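Long-range contacts in putative cytochrome P450 120 (PDB 2VE3), which probably acts as a heme-dependent monooxygenase of the cytochrome P450 family and binds retinoic acid next to its heme: residues T84-G89 with K195-R200; Y303-L308 with E400-A405; G321-I326 with V342-S347. One frame throughout, in Å; residues are numbered along the deposited sequence.

Contact 1. Residues T84-G89 with K195-R200; sequences TRILLG and KSQRAR
In the distal lid of the P450 fold, the short B' helix meets the G helix where Leu-87 and Gly-89 face Ser-196, Gln-197 and Arg-200. The axes of residues 84-88 and 195-200 run nearly in the same sense, 22° apart and 10.3 Å at closest approach. That distance leaves room for side chains between the backbones, and two kinds of packing share it. At the apolar end Leu-87 reaches over with both of its methyls. CD1 lies 3.9 Å from Ser-196 CB, while CD2 rests on the backbone of the G helix, 3.6 Å from Ser-196 O, and also meets the CG of Gln-197. The hydroxyl of Ser-196 is occupied elsewhere, hydrogen-bonded to the carbonyl oxygens of Thr-176 and Tyr-177 in the F helix, and it is the CB of this serine, directed at the helix opposite, that meets the leucine.

One turn further along, Arg-200 stretches straight from CG to NE and carries its guanidinium to the C-terminal end of the B' helix. NH1 makes a weak, bent hydrogen bond to Leu-87 O (3.0 Å, 124° at the hydrogen), an oxygen that also bonds to Tyr-177 OH. Ile-86 O stands 4.0 Å above one face of the group. A cation among these carbonyls would be expected to gain from the helix dipole, and NH2 is paired in a salt bridge with Asp-246 of helix 241-272. A leucine in place of Arg-200 would probably leave Asp-246 without its mate and the end of the B' helix without its charged partner. Gly-89, which leaves the helix with positive phi, lets the arginine in close: a side chain there would run into NH2, which sits 3.7 Å from Gly-89 CA.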
loop_
_atom_site.group_PDB
_atom_site.type_symbol
_atom_site.label_atom_id
_atom_site.label_comp_id
_atom_site.label_asym_id
_atom_site.label_seq_id
_atom_site.Cartn_x
_atom_site.Cartn_y
_atom_site.Cartn_z
ATOM N N THR A 84 -12.355 7.980 4.262
ATOM C CA THR A 84 -11.273 7.923 3.267
ATOM C C THR A 84 -11.545 8.852 2.087
ATOM O O THR A 84 -10.656 9.571 1.644
ATOM C CB THR A 84 -11.071 6.487 2.708
ATOM O OG1 THR A 84 -11.320 5.524 3.732
ATOM C CG2 THR A 84 -9.655 6.310 2.147
ATOM N N ARG A 85 -12.773 8.826 1.587
ATOM C CA ARG A 85 -13.143 9.644 0.443
ATOM C C ARG A 85 -12.993 11.126 0.728
ATOM O O ARG A 85 -12.344 11.822 -0.033
ATOM C CB ARG A 85 -14.554 9.299 -0.047
ATOM C CG ARG A 85 -14.552 8.103 -1.000
ATOM C CD ARG A 85 -15.925 7.816 -1.584
ATOM N NE ARG A 85 -16.809 7.254 -0.572
ATOM C CZ ARG A 85 -17.847 7.896 -0.041
ATOM N NH1 ARG A 85 -18.147 9.133 -0.437
ATOM N NH2 ARG A 85 -18.583 7.294 0.882
ATOM N N ILE A 86 -13.541 11.579 1.862
ATOM C CA ILE A 86 -13.443 12.974 2.306
ATOM C C ILE A 86 -11.996 13.450 2.451
ATOM O O ILE A 86 -11.648 14.551 2.019
ATOM C CB ILE A 86 -14.217 13.207 3.659
ATOM C CG1 ILE A 86 -15.716 12.953 3.465
ATOM C CG2 ILE A 86 -13.952 14.602 4.195
ATOM C CD1 ILE A 86 -16.569 13.015 4.739
ATOM N N LEU A 87 -11.149 12.608 3.037
ATOM C CA LEU A 87 -9.755 12.964 3.317
ATOM C C LEU A 87 -8.820 12.896 2.107
ATOM O O LEU A 87 -7.827 13.628 2.050
ATOM C CB LEU A 87 -9.210 12.123 4.483
ATOM C CG LEU A 87 -9.829 12.485 5.846
ATOM C CD1 LEU A 87 -9.591 11.394 6.880
ATOM C CD2 LEU A 87 -9.281 13.806 6.330
ATOM N N LEU A 88 -9.122 12.007 1.164
ATOM C CA LEU A 88 -8.429 11.957 -0.119
ATOM C C LEU A 88 -8.764 13.155 -1.006
ATOM O O LEU A 88 -7.888 13.682 -1.693
ATOM C CB LEU A 88 -8.796 10.675 -0.874
ATOM C CG LEU A 88 -8.122 9.350 -0.525
ATOM C CD1 LEU A 88 -8.847 8.247 -1.283
ATOM C CD2 LEU A 88 -6.671 9.410 -0.933
ATOM N N GLY A 89 -10.035 13.562 -0.998
ATOM C CA GLY A 89 -10.515 14.656 -1.826
ATOM C C GLY A 89 -11.207 14.176 -3.089
ATOM O O GLY A 89 -10.955 13.047 -3.552
ATOM N N LYS A 195 -9.003 15.599 13.465
ATOM C CA LYS A 195 -7.587 15.922 13.484
ATOM C C LYS A 195 -6.948 15.681 12.117
ATOM O O LYS A 195 -5.997 16.374 11.741
ATOM C CB LYS A 195 -6.850 15.109 14.561
ATOM C CG LYS A 195 -7.313 15.371 15.988
ATOM C CD LYS A 195 -6.232 14.962 16.989
ATOM C CE LYS A 195 -5.201 16.071 17.128
ATOM N NZ LYS A 195 -3.793 15.576 17.129
ATOM N N SER A 196 -7.451 14.679 11.389
ATOM C CA SER A 196 -6.942 14.364 10.060
ATOM C C SER A 196 -7.454 15.372 9.056
ATOM O O SER A 196 -6.777 15.681 8.084
ATOM C CB SER A 196 -7.355 12.950 9.625
ATOM O OG SER A 196 -6.499 11.986 10.230
ATOM N N GLN A 197 -8.663 15.862 9.299
ATOM C CA GLN A 197 -9.252 16.927 8.501
ATOM C C GLN A 197 -8.413 18.191 8.559
ATOM O O GLN A 197 -8.210 18.845 7.541
ATOM C CB GLN A 197 -10.671 17.232 8.969
ATOM C CG GLN A 197 -11.678 16.197 8.567
ATOM C CD GLN A 197 -13.087 16.594 8.930
ATOM O OE1 GLN A 197 -13.930 16.747 8.060
ATOM N NE2 GLN A 197 -13.351 16.768 10.213
ATOM N N ARG A 198 -7.932 18.511 9.758
ATOM C CA ARG A 198 -7.115 19.685 10.025
ATOM C C ARG A 198 -5.710 19.473 9.465
ATOM O O ARG A 198 -5.109 20.390 8.893
ATOM C CB ARG A 198 -7.111 19.977 11.551
ATOM C CG ARG A 198 -6.030 20.954 12.051
ATOM C CD ARG A 198 -6.437 22.427 11.904
ATOM N NE ARG A 198 -5.337 23.325 12.254
ATOM C CZ ARG A 198 -5.218 24.578 11.824
ATOM N NH1 ARG A 198 -6.139 25.104 11.031
ATOM N NH2 ARG A 198 -4.170 25.308 12.192
ATOM N N ALA A 199 -5.210 18.248 9.605
ATOM C CA ALA A 199 -3.934 17.840 9.007
ATOM C C ALA A 199 -3.981 18.050 7.493
ATOM O O ALA A 199 -3.068 18.641 6.925
ATOM C CB ALA A 199 -3.629 16.383 9.342
ATOM N N ARG A 200 -5.064 17.597 6.857
ATOM C CA ARG A 200 -5.231 17.724 5.395
ATOM C C ARG A 200 -5.224 19.194 4.965
ATOM O O ARG A 200 -4.612 19.536 3.963
ATOM C CB ARG A 200 -6.502 17.006 4.916
ATOM C CG ARG A 200 -7.253 17.671 3.750
ATOM C CD ARG A 200 -8.256 16.744 3.083
ATOM N NE ARG A 200 -8.801 17.344 1.859
ATOM C CZ ARG A 200 -8.391 17.062 0.622
ATOM N NH1 ARG A 200 -7.435 16.151 0.392
ATOM N NH2 ARG A 200 -8.950 17.691 -0.395
#

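Contact 2. Residues Y303-L308 with E400-A405; sequences YLDQVL and EMKLFA
Lys-402 and Asp-305 are joined by a salt bridge at one margin of this contact, and the shape of the lysine explains how. Its first torsion, -137°, lies away from the usual staggered positions, and the chain then bends at chi3 and chi4 and carries the ammonium back toward the carboxylate. NZ comes 2.8 Å from Asp-305 OD1, meeting the syn lone pair on the side of the other oxygen. NZ also donates to Leu-298 O, so two acceptors grip the ammonium and limit its swing. The Asp-305 and Lys-402 side chains meet at an oblique angle.

The aliphatic part of the same lysine is used as well. Leu-304 places its CG anti to the backbone N (chi1 176°), aiming the two methyls at the opposing helix. CD2 presses on Lys-402 CG at 3.5 Å, whereas CD1 meets Ala-405 CB at 3.8 Å, the small alanine making room for the branch.

The helices are the K and L helices of the P450 fold, the former bearing the family's ExxR motif and the latter following the cysteine loop that, by similarity, supplies the axial heme ligand. Their segments 303-308 and 400-405 cross at 115°, with axes 10.7 Å apart at the nearest point. A turn on from Leu-304, Leu-308 sends CD1 to the L-helix backbone, 3.9 Å from Lys-402 CA, and to Met-401 CB at 4.2 Å. Phe-266 of helix 241-272 lies against both Leu-308 and Ala-405, closing the apolar side of the contact. Beyond its CB, Met-401 bends at chi3 and leads away to the heme, where its CE approaches the vinyl carbon CBB to 3.8 Å.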
loop_
_atom_site.group_PDB
_atom_site.type_symbol
_atom_site.label_atom_id
_atom_site.label_comp_id
_atom_site.label_asym_id
_atom_site.label_seq_id
_atom_site.Cartn_x
_atom_site.Cartn_y
_atom_site.Cartn_z
ATOM N N TYR A 303 16.291 -14.359 -6.903
ATOM C CA TYR A 303 15.888 -14.947 -5.634
ATOM C C TYR A 303 15.274 -13.900 -4.690
ATOM O O TYR A 303 14.287 -14.183 -4.029
ATOM C CB TYR A 303 17.046 -15.672 -4.942
ATOM C CG TYR A 303 16.607 -16.290 -3.641
ATOM C CD1 TYR A 303 15.786 -17.411 -3.632
ATOM C CD2 TYR A 303 16.974 -15.718 -2.412
ATOM C CE1 TYR A 303 15.365 -17.972 -2.449
ATOM C CE2 TYR A 303 16.537 -16.264 -1.215
ATOM C CZ TYR A 303 15.744 -17.389 -1.244
ATOM O OH TYR A 303 15.325 -17.943 -0.077
ATOM N N LEU A 304 15.860 -12.700 -4.632
ATOM C CA LEU A 304 15.293 -11.610 -3.831
ATOM C C LEU A 304 13.892 -11.277 -4.347
ATOM O O LEU A 304 12.962 -11.083 -3.553
ATOM C CB LEU A 304 16.198 -10.370 -3.832
ATOM C CG LEU A 304 15.692 -9.117 -3.107
ATOM C CD1 LEU A 304 15.411 -9.388 -1.619
ATOM C CD2 LEU A 304 16.648 -7.952 -3.242
ATOM N N ASP A 305 13.744 -11.240 -5.674
ATOM C CA ASP A 305 12.430 -11.133 -6.302
ATOM C C ASP A 305 11.391 -12.068 -5.670
ATOM O O ASP A 305 10.279 -11.629 -5.361
ATOM C CB ASP A 305 12.509 -11.418 -7.802
ATOM C CG ASP A 305 12.996 -10.233 -8.614
ATOM O OD1 ASP A 305 13.238 -9.134 -8.063
ATOM O OD2 ASP A 305 13.148 -10.416 -9.835
ATOM N N GLN A 306 11.751 -13.351 -5.511
ATOM C CA GLN A 306 10.871 -14.354 -4.877
ATOM C C GLN A 306 10.504 -14.045 -3.418
ATOM O O GLN A 306 9.360 -14.211 -3.007
ATOM C CB GLN A 306 11.530 -15.722 -4.902
ATOM C CG GLN A 306 11.542 -16.403 -6.267
ATOM C CD GLN A 306 12.124 -17.803 -6.177
ATOM O OE1 GLN A 306 11.794 -18.581 -5.265
ATOM N NE2 GLN A 306 13.005 -18.127 -7.117
ATOM N N VAL A 307 11.504 -13.654 -2.638
ATOM C CA VAL A 307 11.316 -13.310 -1.217
ATOM C C VAL A 307 10.309 -12.154 -1.096
ATOM O O VAL A 307 9.418 -12.154 -0.225
ATOM C CB VAL A 307 12.678 -12.949 -0.588
ATOM C CG1 VAL A 307 12.519 -12.379 0.816
ATOM C CG2 VAL A 307 13.586 -14.161 -0.587
ATOM N N LEU A 308 10.438 -11.179 -1.989
ATOM C CA LEU A 308 9.613 -9.984 -1.910
ATOM C C LEU A 308 8.167 -10.258 -2.343
ATOM O O LEU A 308 7.242 -9.766 -1.701
ATOM C CB LEU A 308 10.278 -8.806 -2.637
ATOM C CG LEU A 308 11.616 -8.328 -2.068
ATOM C CD1 LEU A 308 12.247 -7.256 -2.966
ATOM C CD2 LEU A 308 11.494 -7.808 -0.626
ATOM N N GLU A 400 11.889 0.355 -4.272
ATOM C CA GLU A 400 12.294 0.737 -2.918
ATOM C C GLU A 400 12.491 -0.480 -2.009
ATOM O O GLU A 400 13.392 -0.493 -1.185
ATOM C CB GLU A 400 11.301 1.727 -2.287
ATOM C CG GLU A 400 11.828 2.367 -1.000
ATOM C CD GLU A 400 10.942 3.449 -0.408
ATOM O OE1 GLU A 400 10.187 4.127 -1.152
ATOM O OE2 GLU A 400 11.032 3.644 0.827
ATOM N N MET A 401 11.647 -1.492 -2.167
ATOM C CA MET A 401 11.780 -2.738 -1.418
ATOM C C MET A 401 13.094 -3.441 -1.774
ATOM O O MET A 401 13.818 -3.918 -0.896
ATOM C CB MET A 401 10.587 -3.648 -1.706
ATOM C CG MET A 401 9.282 -3.218 -1.046
ATOM S SD MET A 401 7.942 -4.400 -1.288
ATOM C CE MET A 401 7.349 -3.931 -2.916
ATOM N N LYS A 402 13.411 -3.488 -3.066
ATOM C CA LYS A 402 14.606 -4.201 -3.531
ATOM C C LYS A 402 15.878 -3.492 -3.101
ATOM O O LYS A 402 16.757 -4.111 -2.538
ATOM C CB LYS A 402 14.579 -4.393 -5.043
ATOM C CG LYS A 402 15.004 -5.774 -5.473
ATOM C CD LYS A 402 15.373 -5.842 -6.942
ATOM C CE LYS A 402 14.175 -6.093 -7.825
ATOM N NZ LYS A 402 14.555 -6.909 -9.028
ATOM N N LEU A 403 15.968 -2.189 -3.342
ATOM C CA LEU A 403 17.115 -1.400 -2.860
ATOM C C LEU A 403 17.330 -1.527 -1.354
ATOM O O LEU A 403 18.446 -1.786 -0.923
ATOM C CB LEU A 403 16.985 0.075 -3.267
ATOM C CG LEU A 403 18.106 1.114 -3.085
ATOM C CD1 LEU A 403 19.514 0.598 -3.357
ATOM C CD2 LEU A 403 17.830 2.285 -3.990
ATOM N N PHE A 404 16.266 -1.354 -0.568
ATOM C CA PHE A 404 16.364 -1.428 0.897
ATOM C C PHE A 404 16.811 -2.815 1.363
ATOM O O PHE A 404 17.679 -2.943 2.217
ATOM C CB PHE A 404 15.025 -1.089 1.562
ATOM C CG PHE A 404 15.044 -1.225 3.053
ATOM C CD1 PHE A 404 15.441 -0.163 3.852
ATOM C CD2 PHE A 404 14.671 -2.415 3.661
ATOM C CE1 PHE A 404 15.461 -0.282 5.247
ATOM C CE2 PHE A 404 14.684 -2.548 5.050
ATOM C CZ PHE A 404 15.077 -1.477 5.846
ATOM N N ALA A 405 16.175 -3.839 0.808
ATOM C CA ALA A 405 16.491 -5.215 1.110
ATOM C C ALA A 405 17.977 -5.456 0.846
ATOM O O ALA A 405 18.664 -6.082 1.667
ATOM C CB ALA A 405 15.641 -6.139 0.257
#

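Contact 3. Residues G321-I326 with V342-S347. With HEM (protoporphyrin IX containing Fe), chain C; REA (retinoic acid), chain D.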
loop_
_atom_site.group_PDB
_atom_site.type_symbol
_atom_site.label_atom_id
_atom_site.label_comp_id
_atom_site.label_asym_id
_atom_site.label_seq_id
_atom_site.Cartn_x
_atom_site.Cartn_y
_atom_site.Cartn_z
ATOM N N GLY A 321 -9.927 -3.649 -1.197
ATOM C CA GLY A 321 -10.563 -2.513 -1.868
ATOM C C GLY A 321 -12.073 -2.673 -1.814
ATOM O O GLY A 321 -12.578 -3.685 -1.330
ATOM N N PHE A 322 -12.788 -1.670 -2.314
ATOM C CA PHE A 322 -14.253 -1.622 -2.276
ATOM C C PHE A 322 -14.841 -1.176 -3.611
ATOM O O PHE A 322 -14.244 -0.370 -4.325
ATOM C CB PHE A 322 -14.735 -0.703 -1.157
ATOM C CG PHE A 322 -14.189 -1.068 0.186
ATOM C CD1 PHE A 322 -14.944 -1.822 1.072
ATOM C CD2 PHE A 322 -12.901 -0.671 0.559
ATOM C CE1 PHE A 322 -14.426 -2.171 2.324
ATOM C CE2 PHE A 322 -12.376 -1.016 1.803
ATOM C CZ PHE A 322 -13.127 -1.769 2.680
ATOM N N ARG A 323 -15.997 -1.752 -3.952
ATOM C CA ARG A 323 -16.683 -1.501 -5.225
ATOM C C ARG A 323 -18.169 -1.372 -4.955
ATOM O O ARG A 323 -18.714 -2.127 -4.160
ATOM C CB ARG A 323 -16.451 -2.662 -6.214
ATOM C CG ARG A 323 -14.989 -2.982 -6.530
ATOM C CD ARG A 323 -14.315 -1.919 -7.388
ATOM N NE ARG A 323 -12.954 -2.287 -7.791
ATOM C CZ ARG A 323 -11.843 -1.989 -7.111
ATOM N NH1 ARG A 323 -11.899 -1.295 -5.979
ATOM N NH2 ARG A 323 -10.659 -2.359 -7.578
ATOM N N GLU A 324 -18.819 -0.405 -5.590
ATOM C CA GLU A 324 -20.273 -0.361 -5.593
ATOM C C GLU A 324 -20.782 -1.202 -6.762
ATOM O O GLU A 324 -20.233 -1.137 -7.861
ATOM C CB GLU A 324 -20.805 1.077 -5.717
ATOM C CG GLU A 324 -22.329 1.147 -5.555
ATOM C CD GLU A 324 -22.930 2.512 -5.816
ATOM O OE1 GLU A 324 -22.216 3.533 -5.704
ATOM O OE2 GLU A 324 -24.146 2.558 -6.123
ATOM N N LEU A 325 -21.818 -1.995 -6.523
ATOM C CA LEU A 325 -22.489 -2.683 -7.621
ATOM C C LEU A 325 -23.398 -1.688 -8.335
ATOM O O LEU A 325 -24.269 -1.090 -7.706
ATOM C CB LEU A 325 -23.297 -3.864 -7.102
ATOM C CG LEU A 325 -22.513 -5.095 -6.657
ATOM C CD1 LEU A 325 -23.167 -5.710 -5.411
ATOM C CD2 LEU A 325 -22.393 -6.107 -7.799
ATOM N N ILE A 326 -23.160 -1.472 -9.626
ATOM C CA ILE A 326 -24.012 -0.574 -10.421
ATOM C C ILE A 326 -24.997 -1.355 -11.300
ATOM O O ILE A 326 -25.979 -0.801 -11.802
ATOM C CB ILE A 326 -23.202 0.492 -11.216
ATOM C CG1 ILE A 326 -22.165 -0.157 -12.137
ATOM C CG2 ILE A 326 -22.526 1.481 -10.249
ATOM C CD1 ILE A 326 -21.699 0.746 -13.272
ATOM N N VAL A 342 -19.269 -4.347 -2.559
ATOM C CA VAL A 342 -18.485 -5.560 -2.453
ATOM C C VAL A 342 -17.087 -5.153 -2.024
ATOM O O VAL A 342 -16.546 -4.146 -2.504
ATOM C CB VAL A 342 -18.391 -6.307 -3.827
ATOM C CG1 VAL A 342 -17.633 -7.624 -3.696
ATOM C CG2 VAL A 342 -19.762 -6.552 -4.388
ATOM N N SER A 343 -16.506 -5.925 -1.108
ATOM C CA SER A 343 -15.110 -5.749 -0.701
ATOM C C SER A 343 -14.306 -7.001 -0.998
ATOM O O SER A 343 -14.674 -8.098 -0.554
ATOM C CB SER A 343 -15.010 -5.453 0.793
ATOM O OG SER A 343 -13.653 -5.273 1.177
ATOM N N TYR A 344 -13.197 -6.833 -1.721
ATOM C CA TYR A 344 -12.330 -7.954 -2.030
ATOM C C TYR A 344 -11.187 -7.925 -1.030
ATOM O O TYR A 344 -10.535 -6.897 -0.847
ATOM C CB TYR A 344 -11.861 -7.948 -3.504
ATOM C CG TYR A 344 -10.772 -6.946 -3.844
ATOM C CD1 TYR A 344 -9.417 -7.308 -3.803
ATOM C CD2 TYR A 344 -11.095 -5.642 -4.229
ATOM C CE1 TYR A 344 -8.405 -6.374 -4.119
ATOM C CE2 TYR A 344 -10.108 -4.721 -4.546
ATOM C CZ TYR A 344 -8.767 -5.089 -4.477
ATOM O OH TYR A 344 -7.812 -4.181 -4.798
ATOM N N GLN A 345 -10.986 -9.050 -0.353
ATOM C CA GLN A 345 -10.059 -9.111 0.769
ATOM C C GLN A 345 -8.790 -9.846 0.368
ATOM O O GLN A 345 -8.779 -11.080 0.233
ATOM C CB GLN A 345 -10.722 -9.762 1.981
ATOM C CG GLN A 345 -11.869 -8.924 2.568
ATOM C CD GLN A 345 -11.347 -7.670 3.265
ATOM O OE1 GLN A 345 -10.556 -7.760 4.207
ATOM N NE2 GLN A 345 -11.751 -6.497 2.774
ATOM N N ILE A 346 -7.741 -9.061 0.149
ATOM C CA ILE A 346 -6.423 -9.569 -0.240
ATOM C C ILE A 346 -5.829 -10.427 0.893
ATOM O O ILE A 346 -5.251 -11.483 0.652
ATOM C CB ILE A 346 -5.454 -8.405 -0.605
ATOM C CG1 ILE A 346 -6.037 -7.542 -1.723
ATOM C CG2 ILE A 346 -4.050 -8.936 -0.980
ATOM C CD1 ILE A 346 -5.340 -6.216 -1.893
ATOM N N SER A 347 -5.989 -9.971 2.124
ATOM C CA SER A 347 -5.542 -10.732 3.286
ATOM C C SER A 347 -6.166 -12.137 3.334
ATOM O O SER A 347 -5.478 -13.100 3.636
ATOM C CB SER A 347 -5.840 -9.949 4.569
ATOM O OG SER A 347 -7.183 -9.472 4.564
HETATM C CHA HEM C . -3.971 1.261 -6.032
HETATM C CHB HEM C . -1.547 -1.834 -3.173
HETATM C CHC HEM C . 2.345 1.084 -3.279
HETATM C CHD HEM C . -0.218 4.417 -5.643
HETATM C C1A HEM C . -3.671 0.144 -5.264
HETATM C C2A HEM C . -4.525 -0.999 -4.996
HETATM C C3A HEM C . -3.836 -1.857 -4.217
HETATM C C4A HEM C . -2.545 -1.273 -3.950
HETATM C CMA HEM C . -4.304 -3.213 -3.657
HETATM C CAA HEM C . -5.948 -1.204 -5.568
HETATM C CBA HEM C . -7.041 -0.693 -4.634
HETATM C CGA HEM C . -8.354 -0.792 -5.381
HETATM O O1A HEM C . -8.753 -1.946 -5.714
HETATM O O2A HEM C . -8.995 0.270 -5.638
HETATM C C1B HEM C . -0.271 -1.336 -2.988
HETATM C C2B HEM C . 0.836 -2.010 -2.323
HETATM C C3B HEM C . 1.916 -1.203 -2.361
HETATM C C4B HEM C . 1.519 0.001 -3.042
HETATM C CMB HEM C . 0.745 -3.423 -1.704
HETATM C CAB HEM C . 3.348 -1.430 -1.777
HETATM C CBB HEM C . 3.957 -2.627 -1.752
HETATM C C1C HEM C . 2.026 2.230 -3.969
HETATM C C2C HEM C . 2.926 3.318 -4.294
HETATM C C3C HEM C . 2.221 4.248 -4.952
HETATM C C4C HEM C . 0.841 3.771 -5.043
HETATM C CMC HEM C . 4.443 3.351 -3.963
HETATM C CAC HEM C . 2.749 5.585 -5.549
HETATM C CBC HEM C . 3.086 6.647 -4.808
HETATM C C1D HEM C . -1.481 3.914 -5.885
HETATM C C2D HEM C . -2.572 4.694 -6.407
HETATM C C3D HEM C . -3.751 3.722 -6.525
HETATM C C4D HEM C . -3.240 2.437 -6.087
HETATM C CMD HEM C . -2.548 6.204 -6.760
HETATM C CAD HEM C . -5.182 4.020 -7.028
HETATM C CBD HEM C . -5.326 3.425 -8.427
HETATM C CGD HEM C . -6.698 3.714 -8.988
HETATM O O1D HEM C . -6.870 3.509 -10.216
HETATM O O2D HEM C . -7.624 4.147 -8.240
HETATM N NA HEM C . -2.479 -0.059 -4.611
HETATM N NB HEM C . 0.178 -0.101 -3.400
HETATM N NC HEM C . 0.757 2.537 -4.429
HETATM N ND HEM C . -1.900 2.590 -5.721
HETATM FE FE HEM C . -0.722 1.120 -4.772
HETATM C C1 REA D . -3.867 3.004 -1.575
HETATM C C2 REA D . -3.906 4.123 -2.611
HETATM C C3 REA D . -5.339 4.333 -3.103
HETATM C C4 REA D . -6.208 4.871 -1.969
HETATM C C5 REA D . -5.980 4.150 -0.657
HETATM C C6 REA D . -4.891 3.292 -0.462
HETATM C C7 REA D . -4.735 2.662 0.856
HETATM C C8 REA D . -5.571 1.517 1.217
HETATM C C9 REA D . -5.500 1.006 2.601
HETATM C C10 REA D . -6.630 0.212 3.035
HETATM C C11 REA D . -6.521 -1.040 3.762
HETATM C C12 REA D . -7.751 -1.826 3.685
HETATM C C13 REA D . -8.378 -2.445 4.852
HETATM C C14 REA D . -9.483 -3.261 4.538
HETATM C C15 REA D . -9.930 -4.392 5.330
HETATM C C16 REA D . -4.235 1.662 -2.236
HETATM C C17 REA D . -2.437 2.950 -1.036
HETATM C C18 REA D . -6.964 4.410 0.458
HETATM C C19 REA D . -4.357 1.314 3.540
HETATM C C20 REA D . -7.874 -2.193 6.249
HETATM O O1 REA D . -9.297 -4.758 6.334
HETATM O O2 REA D . -10.960 -5.003 5.004
#
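The ring of Tyr-344 lies beneath the backbone of Gly-321, whose N stands 3.5 Å above one face, offset toward the rim, while heme O1A sits at the ring edge in its plane. Edge-on contact recurs at Arg-323: its guanidinium has the propionate carbon CGA in plane at its rim, and Tyr-344 CE2 lies over a face. The phenyl of Phe-322 takes Ser-343 OG over one face, 3.4 Å from CE1.

O1A is thus held from several directions. Tyr-344 OH donates to it at 2.6 Å and Arg-323 NH2 at 2.7 Å, with NH1 adding weak bonds to O1A and O2A. NH1 is further fixed by Phe-322 O. Tyr-344 reaches the propionate from the crowded position between backbone N and carbonyl carbon (chi1 76°), which folds the ring under Gly-321; any CB on the glycine would collide with CE2.

These are two neighbouring antiparallel strands of the P450 β1 sheet. Arg-323 and Val-342 form a hydrogen-bonded pair, with Val-342 N to Arg-323 O at 2.8 Å, and Phe-322 and Ser-343 a non-hydrogen-bonded one. Gly-321 O accepts from Tyr-344 N and from Ser-343 OG, which arrive from opposite faces of its plane. At the far end of the pairing Leu-325 CD1 packs on Val-342 CG2 at 3.7 Å. Ser-343 OG in turn accepts from Gln-345 NE2, lying in the amide plane, and that same nitrogen reaches the retinoic acid carboxylate, 2.8 Å from O2.

In the fold
The three contacts approach the heme and retinoic acid from different directions. Contacts 1 and 2 lie on opposite sides of the chain's centre, their centres 32 Å apart, with the heme and retinoic acid between. Contact 1 belongs to the distal lid: Thr-84 touches the retinoic acid, and the side chain of Leu-88 comes within about 4 Å of it. Contact 2 is behind the heme, its Met-401 side chain about 4 Å from the cofactor but about 12 Å from the retinoic acid. Contact 3 meets both ligands; its nearest atoms are about 7 Å from contact 1 and about 11 Å from contact 2. In sequence, the K helix of contact 2 precedes strand 320-325 of contact 3.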